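Local structure of ssDNA binding protein (Aeropyrum pernix, 4PSN) at residues A15-K20 / R52-L57; V137-M142 / D184-F189; I141-S146 / V167-L172. The protein binds single-stranded DNA, probably by enclosing the strand in tunnels formed between its subunits. All coordinates share one frame; numbering follows the deposited sequence. Where two conformers were deposited one is given.

Overall arrangement
Two of the three contacts share strand 137-143, whose middle and far end serve different purposes. Contact 2 uses the middle, where the strand meets helix 186-198 in a buried tyrosine-aspartate pairing; contact 3 uses the end, where the hairpin turn lies by the segment 167-172 and a tyrosine face rests on a proline, partly buried. Contact 1 is separate, a buried helix-helix meeting in the other family region, its centre about 39 Å from that of contact 3 and 54 Å from that of contact 2. It is mostly van der Waals in character. Contacts 1 and 3 belong together in the assembly: Y143 of one subunit bonds to R52 and E56 of another, whereas contact 2 stays within its own chain.

Contact 1 (A15-K20 / R52-L57); sequences AGYADK and RVLFEL
Helix 17-28 meets the longer helix 40-61 in the ThermoDBP-related region through Y17, which begins its helix directly after the N-cap residue G16 and reaches across to L54 and F55. The contact illustrates how a single aromatic side chain can span the gap between two helices. CG of Y17 lies between the backbone N and the carbonyl carbon (chi1 82°), and from there the ring extends straight toward the partner helix. Y17 CE1 comes 3.7 Å from L54 CB, the base of the leucine side chain, with the two side chains set at an oblique angle. Further out, the phenol oxygen lies against the backbone: Y17 OH is 3.1 Å from F55 CA and 3.2 Å from F55 CB, and it approaches the F55 ring at its edge, close to the ring plane. F55 CG is anti to its backbone N (chi1 177°), which carries the ring off to the flank of the hydroxyl. Although F55 N is also near Y17 OH, the angle is too poor for a bond; the hydroxyl instead hydrogen-bonds to N51 O, one turn earlier, which ties the phenol end to the backbone of helix 40-61. On a different side of helix 40-61, R52 NH2 and E56 OE2 form a salt bridge of 3.0 Å; this pair faces the second subunit, whose Y143 OH hydrogen-bonds to both residues. F55 is covered by P169 of that subunit. Within the chain V53 packs on F87 of strand 83-97, and L57 on L90 and V92, so helix 40-61 rests on the sheet while Y17 reaches it from the neighbouring helix.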
ATOM      1  N   ALA C  15       0.603   9.052  15.544  1.00 27.99           N
ATOM      2  CA  ALA C  15       1.767   9.935  15.418  1.00 35.10           C
ATOM      3  C   ALA C  15       2.125  10.232  13.966  1.00 34.02           C
ATOM      4  O   ALA C  15       2.914  11.133  13.681  1.00 32.68           O
ATOM      5  CB  ALA C  15       2.972   9.348  16.150  1.00 36.37           C
ATOM      6  N   GLY C  16       1.547   9.483  13.039  1.00 26.92           N
ATOM      7  CA  GLY C  16       1.923   9.650  11.652  1.00 23.87           C
ATOM      8  C   GLY C  16       0.828  10.205  10.783  1.00 25.11           C
ATOM      9  O   GLY C  16       0.962  10.214   9.556  1.00 26.14           O
ATOM     10  N   TYR C  17      -0.255  10.663  11.403  1.00 23.64           N
ATOM     11  CA  TYR C  17      -1.411  11.106  10.630  1.00 27.65           C
ATOM     12  C   TYR C  17      -1.076  12.307   9.737  1.00 25.62           C
ATOM     13  O   TYR C  17      -1.550  12.374   8.606  1.00 24.69           O
ATOM     14  CB  TYR C  17      -2.630  11.421  11.527  1.00 24.66           C
ATOM     15  CG  TYR C  17      -2.570  12.805  12.143  1.00 26.91           C
ATOM     16  CD1 TYR C  17      -2.953  13.929  11.411  1.00 28.68           C
ATOM     17  CD2 TYR C  17      -2.118  12.992  13.447  1.00 28.37           C
ATOM     18  CE1 TYR C  17      -2.872  15.189  11.952  1.00 29.94           C
ATOM     19  CE2 TYR C  17      -2.038  14.254  13.998  1.00 29.36           C
ATOM     20  CZ  TYR C  17      -2.420  15.346  13.246  1.00 33.13           C
ATOM     21  OH  TYR C  17      -2.359  16.604  13.783  1.00 40.21           O
ATOM     22  N   ALA C  18      -0.264  13.252  10.226  1.00 25.10           N
ATOM     23  CA  ALA C  18      -0.052  14.482   9.463  1.00 22.30           C
ATOM     24  C   ALA C  18       0.622  14.202   8.115  1.00 23.10           C
ATOM     25  O   ALA C  18       0.212  14.732   7.073  1.00 22.13           O
ATOM     26  CB  ALA C  18       0.737  15.526  10.267  1.00 21.86           C
ATOM     27  N   ASP C  19       1.650  13.363   8.136  1.00 19.15           N
ATOM     28  CA  ASP C  19       2.356  13.045   6.910  1.00 22.54           C
ATOM     29  C   ASP C  19       1.534  12.155   5.979  1.00 27.58           C
ATOM     30  O   ASP C  19       1.680  12.242   4.772  1.00 27.29           O
ATOM     31  CB  ASP C  19       3.735  12.444   7.206  1.00 27.35           C
ATOM     32  CG  ASP C  19       4.741  13.508   7.665  1.00 33.88           C
ATOM     33  OD1 ASP C  19       4.403  14.713   7.583  1.00 33.52           O
ATOM     34  OD2 ASP C  19       5.848  13.140   8.110  1.00 33.55           O
ATOM     35  N   LYS C  20       0.657  11.320   6.536  1.00 22.62           N
ATOM     36  CA  LYS C  20      -0.233  10.521   5.696  1.00 21.02           C
ATOM     37  C   LYS C  20      -1.199  11.455   4.982  1.00 22.52           C
ATOM     38  O   LYS C  20      -1.424  11.346   3.773  1.00 24.50           O
ATOM     39  CB  LYS C  20      -0.998   9.496   6.544  1.00 23.28           C
ATOM     40  CG  LYS C  20      -1.800   8.476   5.737  1.00 25.58           C
ATOM     41  CD  LYS C  20      -0.938   7.821   4.662  1.00 31.84           C
ATOM     42  CE  LYS C  20      -1.403   6.420   4.291  1.00 43.27           C
ATOM     43  NZ  LYS C  20      -0.708   5.388   5.127  1.00 51.48           N
ATOM     44  N   ARG C  52      -3.482  21.082  11.087  1.00 26.19           N
ATOM     45  CA  ARG C  52      -3.536  21.936  12.274  1.00 27.57           C
ATOM     46  C   ARG C  52      -4.831  21.674  13.022  1.00 29.13           C
ATOM     47  O   ARG C  52      -4.848  21.509  14.251  1.00 27.46           O
ATOM     48  CB  ARG C  52      -3.428  23.407  11.866  1.00 30.68           C
ATOM     49  CG  ARG C  52      -3.285  24.387  13.025  1.00 29.58           C
ATOM     50  CD  ARG C  52      -4.618  24.839  13.556  1.00 36.53           C
ATOM     51  NE  ARG C  52      -4.451  25.814  14.635  1.00 42.02           N
ATOM     52  CZ  ARG C  52      -4.260  25.490  15.911  1.00 49.57           C
ATOM     53  NH1 ARG C  52      -4.112  26.445  16.828  1.00 48.51           N
ATOM     54  NH2 ARG C  52      -4.224  24.209  16.273  1.00 50.83           N
ATOM     55  N   VAL C  53      -5.921  21.620  12.267  1.00 31.14           N
ATOM     56  CA  VAL C  53      -7.234  21.348  12.828  1.00 33.04           C
ATOM     57  C   VAL C  53      -7.324  19.946  13.417  1.00 31.16           C
ATOM     58  O   VAL C  53      -7.870  19.750  14.509  1.00 29.17           O
ATOM     59  CB  VAL C  53      -8.300  21.519  11.749  1.00 45.99           C
ATOM     60  CG1 VAL C  53      -9.583  20.835  12.154  1.00 47.51           C
ATOM     61  CG2 VAL C  53      -8.509  23.007  11.471  1.00 51.11           C
ATOM     62  N   LEU C  54      -6.788  18.969  12.692  1.00 28.69           N
ATOM     63  CA  LEU C  54      -6.800  17.590  13.150  1.00 22.55           C
ATOM     64  C   LEU C  54      -5.995  17.444  14.428  1.00 25.05           C
ATOM     65  O   LEU C  54      -6.314  16.622  15.287  1.00 24.54           O
ATOM     66  CB  LEU C  54      -6.248  16.661  12.068  1.00 23.78           C
ATOM     67  CG  LEU C  54      -7.177  16.511  10.857  1.00 28.28           C
ATOM     68  CD1 LEU C  54      -6.517  15.647   9.786  1.00 30.37           C
ATOM     69  CD2 LEU C  54      -8.515  15.907  11.289  1.00 30.18           C
ATOM     70  N   PHE C  55      -4.945  18.243  14.571  1.00 27.38           N
ATOM     71  CA  PHE C  55      -4.162  18.158  15.787  1.00 27.14           C
ATOM     72  C   PHE C  55      -5.048  18.445  17.011  1.00 28.75           C
ATOM     73  O   PHE C  55      -4.994  17.734  18.009  1.00 27.80           O
ATOM     74  CB  PHE C  55      -2.965  19.114  15.751  1.00 24.66           C
ATOM     75  CG  PHE C  55      -2.164  19.112  17.024  1.00 29.98           C
ATOM     76  CD1 PHE C  55      -1.128  18.220  17.200  1.00 31.78           C
ATOM     77  CD2 PHE C  55      -2.468  19.984  18.052  1.00 32.08           C
ATOM     78  CE1 PHE C  55      -0.395  18.215  18.376  1.00 32.49           C
ATOM     79  CE2 PHE C  55      -1.743  19.976  19.225  1.00 30.20           C
ATOM     80  CZ  PHE C  55      -0.709  19.090  19.385  1.00 29.50           C
ATOM     81  N   GLU C  56      -5.875  19.475  16.927  1.00 26.22           N
ATOM     82  CA  GLU C  56      -6.728  19.832  18.058  1.00 30.46           C
ATOM     83  C   GLU C  56      -7.773  18.750  18.337  1.00 34.36           C
ATOM     84  O   GLU C  56      -8.065  18.428  19.495  1.00 33.21           O
ATOM     85  CB  GLU C  56      -7.422  21.172  17.815  1.00 34.30           C
ATOM     86  CG  GLU C  56      -6.463  22.331  17.762  1.00 43.47           C
ATOM     87  CD  GLU C  56      -5.630  22.455  19.035  1.00 49.67           C
ATOM     88  OE1 GLU C  56      -6.155  22.151  20.130  1.00 49.65           O
ATOM     89  OE2 GLU C  56      -4.445  22.844  18.936  1.00 51.73           O
ATOM     90  N   LEU C  57      -8.336  18.189  17.276  1.00 31.15           N
ATOM     91  CA  LEU C  57      -9.349  17.147  17.430  1.00 26.74           C
ATOM     92  C   LEU C  57      -8.746  15.879  18.038  1.00 27.70           C
ATOM     93  O   LEU C  57      -9.239  15.352  19.037  1.00 26.79           O
ATOM     94  CB  LEU C  57      -9.995  16.840  16.081  1.00 27.42           C
ATOM     95  CG  LEU C  57     -11.040  15.715  16.034  1.00 28.91           C
ATOM     96  CD1 LEU C  57     -12.159  15.997  17.017  1.00 25.25           C
ATOM     97  CD2 LEU C  57     -11.612  15.520  14.631  1.00 27.19           C
TER

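Contact 2 (V137-M142 / D184-F189); sequences VVYRIM and DRIDDF
Y139 OH donates a short hydrogen bond of 2.6 Å to D187 OD1, the polar link between a central residue of strand 137-143 and the first turn of helix 186-198. The acceptor oxygen lies near the plane of the phenol ring, at its edge, and is met almost head-on, in line with its own C-O bond. Ring and carboxylate planes stand 88° apart, so the two flat groups meet at a right angle and do not stack. The D187 CB bond does not aim at the strand; the torsion that sets CG anti to the carbonyl carbon (chi1 -76°) turns the carboxylate back to the tyrosine. Its other oxygen, OD2, forms a salt bridge with K128 on the adjacent strand 125-131, and a lysine so close would probably favour the charged form of the aspartate. I186 supplies the apolar half of the contact: its CG2 methyl is 3.4 Å from Y139 OH and 4.4 Å from Y139 CZ, and the two side chains run crosswise. Hydrocarbon thus borders a phenol whose hydroxyl is bonded to D187. The helix itself starts after the N-cap residue R185, whose O accepts from F189 N. Farther along, V190 touches Y139 and F198 touches I141, while I186 packs on V153 and P155 of strand 146-155, so helix 186-198 lies across one face of the antiparallel sheet.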
ATOM      1  N   VAL C 137     -30.346 -29.940  -1.245  1.00 20.30           N
ATOM      2  CA  VAL C 137     -30.541 -29.594   0.161  1.00 22.12           C
ATOM      3  C   VAL C 137     -29.466 -28.596   0.613  1.00 22.72           C
ATOM      4  O   VAL C 137     -28.276 -28.810   0.386  1.00 19.20           O
ATOM      5  CB  VAL C 137     -30.497 -30.837   1.057  1.00 23.29           C
ATOM      6  CG1 VAL C 137     -30.933 -30.471   2.489  1.00 23.33           C
ATOM      7  CG2 VAL C 137     -31.396 -31.911   0.475  1.00 31.47           C
ATOM      8  N   VAL C 138     -29.891 -27.516   1.258  1.00 21.71           N
ATOM      9  CA  VAL C 138     -28.975 -26.467   1.699  1.00 21.20           C
ATOM     10  C   VAL C 138     -28.857 -26.412   3.221  1.00 20.35           C
ATOM     11  O   VAL C 138     -29.866 -26.413   3.928  1.00 22.32           O
ATOM     12  CB  VAL C 138     -29.397 -25.085   1.153  1.00 22.33           C
ATOM     13  CG1 VAL C 138     -28.597 -23.962   1.816  1.00 20.73           C
ATOM     14  CG2 VAL C 138     -29.217 -25.053  -0.361  1.00 21.93           C
ATOM     15  N   TYR C 139     -27.619 -26.380   3.703  1.00 19.01           N
ATOM     16  CA  TYR C 139     -27.328 -26.307   5.130  1.00 14.92           C
ATOM     17  C   TYR C 139     -26.518 -25.067   5.416  1.00 20.85           C
ATOM     18  O   TYR C 139     -25.634 -24.695   4.635  1.00 20.30           O
ATOM     19  CB  TYR C 139     -26.493 -27.514   5.592  1.00 16.92           C
ATOM     20  CG  TYR C 139     -27.174 -28.825   5.394  1.00 23.03           C
ATOM     21  CD1 TYR C 139     -27.855 -29.450   6.438  1.00 25.78           C
ATOM     22  CD2 TYR C 139     -27.148 -29.440   4.161  1.00 17.98           C
ATOM     23  CE1 TYR C 139     -28.488 -30.657   6.252  1.00 23.44           C
ATOM     24  CE2 TYR C 139     -27.767 -30.629   3.967  1.00 20.15           C
ATOM     25  CZ  TYR C 139     -28.444 -31.235   5.008  1.00 26.49           C
ATOM     26  OH  TYR C 139     -29.061 -32.438   4.783  1.00 27.89           O
ATOM     27  N   ARG C 140     -26.819 -24.423   6.537  1.00 23.27           N
ATOM     28  CA  ARG C 140     -25.902 -23.441   7.097  1.00 22.56           C
ATOM     29  C   ARG C 140     -24.776 -24.149   7.850  1.00 20.23           C
ATOM     30  O   ARG C 140     -25.001 -25.162   8.520  1.00 22.30           O
ATOM     31  CB  ARG C 140     -26.630 -22.514   8.075  1.00 34.53           C
ATOM     32  CG  ARG C 140     -27.466 -21.418   7.424  1.00 51.73           C
ATOM     33  CD  ARG C 140     -27.919 -20.398   8.475  1.00 63.27           C
ATOM     34  NE  ARG C 140     -28.149 -21.036   9.773  1.00 69.42           N
ATOM     35  CZ  ARG C 140     -29.325 -21.509  10.184  1.00 75.63           C
ATOM     36  NH1 ARG C 140     -30.395 -21.408   9.403  1.00 75.03           N
ATOM     37  NH2 ARG C 140     -29.437 -22.085  11.384  1.00 78.42           N
ATOM     38  N   ILE C 141     -23.567 -23.617   7.737  1.00 16.00           N
ATOM     39  CA  ILE C 141     -22.432 -24.125   8.498  1.00 19.91           C
ATOM     40  C   ILE C 141     -22.113 -23.145   9.620  1.00 20.63           C
ATOM     41  O   ILE C 141     -22.112 -21.941   9.410  1.00 22.84           O
ATOM     42  CB  ILE C 141     -21.199 -24.295   7.608  1.00 18.97           C
ATOM     43  CG1 ILE C 141     -21.523 -25.200   6.411  1.00 20.27           C
ATOM     44  CG2 ILE C 141     -20.053 -24.901   8.396  1.00 19.07           C
ATOM     45  CD1 ILE C 141     -20.377 -25.301   5.400  1.00 17.20           C
HETATM   46  N   MSE C 142     -21.850 -23.676  10.811  1.00 17.02           N
HETATM   47  CA  MSE C 142     -21.507 -22.882  11.972  1.00 20.94           C
HETATM   48  C   MSE C 142     -20.169 -23.295  12.554  1.00 22.87           C
HETATM   49  O   MSE C 142     -19.772 -24.452  12.467  1.00 21.17           O
HETATM   50  CB  MSE C 142     -22.554 -23.146  13.037  1.00 26.95           C
HETATM   51  CG  MSE C 142     -23.676 -23.946  12.474  1.00 49.19           C
HETATM   52 SE   MSE C 142     -25.214 -22.825  12.325  1.00110.36          SE
HETATM   53  CE  MSE C 142     -25.710 -22.979  14.177  1.00 26.39           C
ATOM     54  N   ASP C 184     -32.292 -40.663   2.382  1.00 36.12           N
ATOM     55  CA  ASP C 184     -32.889 -40.413   3.694  1.00 38.18           C
ATOM     56  C   ASP C 184     -31.842 -40.323   4.795  1.00 38.31           C
ATOM     57  O   ASP C 184     -32.184 -40.142   5.956  1.00 41.66           O
ATOM     58  CB  ASP C 184     -33.942 -41.469   4.045  1.00 52.63           C
ATOM     59  CG  ASP C 184     -33.480 -42.880   3.734  1.00 67.96           C
ATOM     60  OD1 ASP C 184     -33.696 -43.330   2.585  1.00 77.13           O
ATOM     61  OD2 ASP C 184     -32.901 -43.538   4.629  1.00 67.56           O
ATOM     62  N   ARG C 185     -30.570 -40.433   4.421  1.00 36.05           N
ATOM     63  CA  ARG C 185     -29.476 -40.392   5.387  1.00 35.18           C
ATOM     64  C   ARG C 185     -28.592 -39.149   5.216  1.00 28.59           C
ATOM     65  O   ARG C 185     -27.535 -39.043   5.834  1.00 26.83           O
ATOM     66  CB  ARG C 185     -28.618 -41.657   5.268  1.00 33.34           C
ATOM     67  CG  ARG C 185     -29.354 -42.951   5.624  1.00 42.65           C
ATOM     68  CD  ARG C 185     -29.917 -42.905   7.041  1.00 47.44           C
ATOM     69  NE  ARG C 185     -28.858 -42.871   8.045  1.00 59.15           N
ATOM     70  CZ  ARG C 185     -29.074 -42.819   9.356  1.00 68.63           C
ATOM     71  NH1 ARG C 185     -28.047 -42.783  10.198  1.00 68.16           N
ATOM     72  NH2 ARG C 185     -30.318 -42.802   9.828  1.00 74.51           N
ATOM     73  N   ILE C 186     -29.017 -38.218   4.372  1.00 25.76           N
ATOM     74  CA  ILE C 186     -28.184 -37.052   4.072  1.00 27.66           C
ATOM     75  C   ILE C 186     -27.960 -36.172   5.314  1.00 24.25           C
ATOM     76  O   ILE C 186     -26.842 -35.729   5.567  1.00 22.42           O
ATOM     77  CB  ILE C 186     -28.719 -36.251   2.842  1.00 29.40           C
ATOM     78  CG1 ILE C 186     -28.508 -37.089   1.569  1.00 31.56           C
ATOM     79  CG2 ILE C 186     -27.995 -34.900   2.708  1.00 22.65           C
ATOM     80  CD1 ILE C 186     -29.002 -36.454   0.282  1.00 33.55           C
ATOM     81  N   ASP C 187     -29.008 -35.947   6.101  1.00 24.37           N
ATOM     82  CA  ASP C 187     -28.872 -35.118   7.306  1.00 28.23           C
ATOM     83  C   ASP C 187     -27.806 -35.693   8.223  1.00 25.06           C
ATOM     84  O   ASP C 187     -26.872 -34.998   8.614  1.00 21.48           O
ATOM     85  CB  ASP C 187     -30.196 -34.997   8.070  1.00 31.81           C
ATOM     86  CG  ASP C 187     -31.181 -34.047   7.397  1.00 42.20           C
ATOM     87  OD1 ASP C 187     -30.785 -33.347   6.439  1.00 35.99           O
ATOM     88  OD2 ASP C 187     -32.355 -33.990   7.834  1.00 45.44           O
ATOM     89  N   ASP C 188     -27.957 -36.965   8.570  1.00 25.53           N
ATOM     90  CA  ASP C 188     -26.936 -37.664   9.336  1.00 25.68           C
ATOM     91  C   ASP C 188     -25.558 -37.591   8.669  1.00 22.44           C
ATOM     92  O   ASP C 188     -24.561 -37.323   9.325  1.00 23.64           O
ATOM     93  CB  ASP C 188     -27.347 -39.119   9.550  1.00 26.65           C
ATOM     94  CG  ASP C 188     -28.586 -39.246  10.417  1.00 38.82           C
ATOM     95  OD1 ASP C 188     -28.696 -38.478  11.399  1.00 32.91           O
ATOM     96  OD2 ASP C 188     -29.450 -40.102  10.117  1.00 43.59           O
ATOM     97  N   PHE C 189     -25.498 -37.849   7.368  1.00 22.59           N
ATOM     98  CA  PHE C 189     -24.216 -37.825   6.691  1.00 21.95           C
ATOM     99  C   PHE C 189     -23.550 -36.453   6.812  1.00 22.30           C
ATOM    100  O   PHE C 189     -22.348 -36.350   7.079  1.00 22.14           O
ATOM    101  CB  PHE C 189     -24.367 -38.209   5.220  1.00 23.80           C
ATOM    102  CG  PHE C 189     -23.089 -38.109   4.456  1.00 31.19           C
ATOM    103  CD1 PHE C 189     -22.276 -39.219   4.287  1.00 33.53           C
ATOM    104  CD2 PHE C 189     -22.682 -36.893   3.925  1.00 29.76           C
ATOM    105  CE1 PHE C 189     -21.085 -39.119   3.582  1.00 33.49           C
ATOM    106  CE2 PHE C 189     -21.487 -36.788   3.220  1.00 27.89           C
ATOM    107  CZ  PHE C 189     -20.690 -37.898   3.055  1.00 28.74           C
TER

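Contact 3 (I141-S146 / V167-L172); sequences IMYRGS and VEPTPL
The ring of Y143 lies broadside to P169, whose CD stands over one face, 3.9 Å from the ring centroid and 17° off the ring normal: a CH-pi contact. CD sits toward the rim of the ring, and CB and CG of P169 approach Y143 CE2, each at 3.8 Å. With CG anti to the backbone N (chi1 -173°), the tyrosine ring swings out to meet the loop that carries this cis proline, and the two side chains cross at roughly a right angle. Y143 opens a type I' turn to S146, the two-residue loop of a beta-hairpin joining strands 137-143 and 146-155, with Y143 N bonded to S146 O and S146 N to Y143 O. A water adds a second link to the loop, donating to Y143 O at 2.9 Å and to E168 OE1 at 3.0 Å. The phenol hydroxyl finds its strongest partner outside the chain, E56 of the second subunit. A leucine in place of Y143 would probably cost P169 the flat aromatic face on which it lies and leave E56 of that subunit without this partner. P169 itself packs further on I122 and F124.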
ATOM      1  N   ILE C 141     -23.567 -23.617   7.737  1.00 16.00           N
ATOM      2  CA  ILE C 141     -22.432 -24.125   8.498  1.00 19.91           C
ATOM      3  C   ILE C 141     -22.113 -23.145   9.620  1.00 20.63           C
ATOM      4  O   ILE C 141     -22.112 -21.941   9.410  1.00 22.84           O
ATOM      5  CB  ILE C 141     -21.199 -24.295   7.608  1.00 18.97           C
ATOM      6  CG1 ILE C 141     -21.523 -25.200   6.411  1.00 20.27           C
ATOM      7  CG2 ILE C 141     -20.053 -24.901   8.396  1.00 19.07           C
ATOM      8  CD1 ILE C 141     -20.377 -25.301   5.400  1.00 17.20           C
HETATM    9  N   MSE C 142     -21.850 -23.676  10.811  1.00 17.02           N
HETATM   10  CA  MSE C 142     -21.507 -22.882  11.972  1.00 20.94           C
HETATM   11  C   MSE C 142     -20.169 -23.295  12.554  1.00 22.87           C
HETATM   12  O   MSE C 142     -19.772 -24.452  12.467  1.00 21.17           O
HETATM   13  CB  MSE C 142     -22.554 -23.146  13.037  1.00 26.95           C
HETATM   14  CG  MSE C 142     -23.676 -23.946  12.474  1.00 49.19           C
HETATM   15 SE   MSE C 142     -25.214 -22.825  12.325  1.00110.36          SE
HETATM   16  CE  MSE C 142     -25.710 -22.979  14.177  1.00 26.39           C
ATOM     17  N   TYR C 143     -19.506 -22.333  13.178  1.00 20.90           N
ATOM     18  CA  TYR C 143     -18.281 -22.547  13.918  1.00 19.91           C
ATOM     19  C   TYR C 143     -18.451 -21.717  15.199  1.00 28.31           C
ATOM     20  O   TYR C 143     -18.817 -20.540  15.134  1.00 23.60           O
ATOM     21  CB  TYR C 143     -17.059 -22.059  13.118  1.00 14.58           C
ATOM     22  CG  TYR C 143     -15.772 -22.437  13.804  1.00 20.76           C
ATOM     23  CD1 TYR C 143     -15.483 -23.774  14.049  1.00 25.21           C
ATOM     24  CD2 TYR C 143     -14.873 -21.470  14.263  1.00 20.44           C
ATOM     25  CE1 TYR C 143     -14.334 -24.148  14.699  1.00 28.19           C
ATOM     26  CE2 TYR C 143     -13.694 -21.842  14.926  1.00 19.41           C
ATOM     27  CZ  TYR C 143     -13.440 -23.192  15.131  1.00 25.31           C
ATOM     28  OH  TYR C 143     -12.311 -23.622  15.773  1.00 27.53           O
ATOM     29  N   ARG C 144     -18.228 -22.334  16.355  1.00 23.91           N
ATOM     30  CA  ARG C 144     -18.429 -21.641  17.633  1.00 25.56           C
ATOM     31  C   ARG C 144     -19.871 -21.119  17.768  1.00 26.29           C
ATOM     32  O   ARG C 144     -20.096 -20.068  18.350  1.00 30.55           O
ATOM     33  CB  ARG C 144     -17.422 -20.471  17.789  1.00 22.90           C
ATOM     34  CG  ARG C 144     -15.962 -20.865  17.583  1.00 23.88           C
ATOM     35  CD  ARG C 144     -14.980 -19.715  17.855  1.00 29.53           C
ATOM     36  NE  ARG C 144     -14.767 -19.455  19.285  1.00 27.37           N
ATOM     37  CZ  ARG C 144     -15.283 -18.424  19.953  1.00 29.87           C
ATOM     38  NH1 ARG C 144     -15.020 -18.280  21.243  1.00 36.83           N
ATOM     39  NH2 ARG C 144     -16.063 -17.537  19.341  1.00 27.99           N
ATOM     40  N   GLY C 145     -20.841 -21.843  17.218  1.00 25.35           N
ATOM     41  CA  GLY C 145     -22.241 -21.442  17.310  1.00 25.38           C
ATOM     42  C   GLY C 145     -22.693 -20.328  16.364  1.00 27.32           C
ATOM     43  O   GLY C 145     -23.870 -19.999  16.297  1.00 29.50           O
ATOM     44  N   SER C 146     -21.764 -19.755  15.612  1.00 21.27           N
ATOM     45  CA  SER C 146     -22.066 -18.627  14.741  1.00 26.07           C
ATOM     46  C   SER C 146     -22.115 -19.078  13.262  1.00 27.57           C
ATOM     47  O   SER C 146     -21.381 -19.982  12.875  1.00 23.06           O
ATOM     48  CB  SER C 146     -20.973 -17.565  14.962  1.00 29.98           C
ATOM     49  OG  SER C 146     -21.373 -16.300  14.505  1.00 41.54           O
ATOM     50  N   VAL C 167     -16.202 -18.922   5.813  0.64 20.18           N
ATOM     51  CA  VAL C 167     -15.323 -17.760   5.866  0.64 21.92           C
ATOM     52  C   VAL C 167     -14.485 -17.747   7.145  0.64 26.00           C
ATOM     53  O   VAL C 167     -13.469 -17.060   7.218  0.64 26.74           O
ATOM     54  CB  VAL C 167     -16.117 -16.446   5.767  0.64 20.79           C
ATOM     55  CG1 VAL C 167     -16.904 -16.409   4.477  0.64 21.96           C
ATOM     56  CG2 VAL C 167     -17.038 -16.288   6.981  0.64 20.47           C
ATOM     57  N   GLU C 168     -14.916 -18.510   8.147  1.00 22.36           N
ATOM     58  CA  GLU C 168     -14.185 -18.603   9.417  1.00 25.44           C
ATOM     59  C   GLU C 168     -14.132 -20.066   9.794  1.00 26.24           C
ATOM     60  O   GLU C 168     -15.049 -20.808   9.457  1.00 24.81           O
ATOM     61  CB  GLU C 168     -14.923 -17.848  10.532  1.00 27.25           C
ATOM     62  CG  GLU C 168     -14.945 -16.327  10.366  1.00 35.41           C
ATOM     63  CD  GLU C 168     -15.910 -15.655  11.345  1.00 48.69           C
ATOM     64  OE1 GLU C 168     -16.446 -16.349  12.247  1.00 53.83           O
ATOM     65  OE2 GLU C 168     -16.137 -14.434  11.213  1.00 53.89           O
ATOM     66  N   PRO C 169     -13.090 -20.489  10.533  1.00 23.57           N
ATOM     67  CA  PRO C 169     -12.028 -19.654  11.092  1.00 23.59           C
ATOM     68  C   PRO C 169     -10.959 -19.288  10.063  1.00 26.79           C
ATOM     69  O   PRO C 169     -10.035 -18.570  10.399  1.00 25.41           O
ATOM     70  CB  PRO C 169     -11.424 -20.537  12.193  1.00 20.95           C
ATOM     71  CG  PRO C 169     -11.683 -21.961  11.712  1.00 21.27           C
ATOM     72  CD  PRO C 169     -13.016 -21.884  11.016  1.00 21.19           C
ATOM     73  N   THR C 170     -11.089 -19.792   8.844  1.00 23.18           N
ATOM     74  CA  THR C 170     -10.235 -19.396   7.738  1.00 26.03           C
ATOM     75  C   THR C 170     -11.055 -19.666   6.474  1.00 23.02           C
ATOM     76  O   THR C 170     -11.887 -20.565   6.469  1.00 18.94           O
ATOM     77  CB  THR C 170      -8.905 -20.184   7.733  1.00 32.62           C
ATOM     78  OG1 THR C 170      -7.984 -19.570   6.825  1.00 32.21           O
ATOM     79  CG2 THR C 170      -9.130 -21.657   7.348  1.00 26.69           C
ATOM     80  N   PRO C 171     -10.883 -18.846   5.429  1.00 21.91           N
ATOM     81  CA  PRO C 171     -11.760 -19.035   4.265  1.00 22.23           C
ATOM     82  C   PRO C 171     -11.447 -20.324   3.489  1.00 21.27           C
ATOM     83  O   PRO C 171     -10.311 -20.530   3.038  1.00 18.41           O
ATOM     84  CB  PRO C 171     -11.491 -17.788   3.410  1.00 21.54           C
ATOM     85  CG  PRO C 171     -10.927 -16.760   4.389  1.00 19.86           C
ATOM     86  CD  PRO C 171     -10.085 -17.610   5.329  1.00 19.28           C
ATOM     87  N   LEU C 172     -12.467 -21.168   3.340  1.00 20.00           N
ATOM     88  CA  LEU C 172     -12.324 -22.493   2.725  1.00 22.56           C
ATOM     89  C   LEU C 172     -13.424 -22.779   1.725  1.00 20.42           C
ATOM     90  O   LEU C 172     -14.591 -22.476   1.956  1.00 22.52           O
ATOM     91  CB  LEU C 172     -12.365 -23.595   3.782  1.00 22.08           C
ATOM     92  CG  LEU C 172     -11.254 -23.580   4.826  1.00 25.64           C
ATOM     93  CD1 LEU C 172     -11.595 -24.562   5.935  1.00 24.78           C
ATOM     94  CD2 LEU C 172      -9.926 -23.940   4.169  1.00 27.24           C
TER
HETATM   95  O   HOH W   1     -17.155 -18.251  14.408  1.00 29.42           O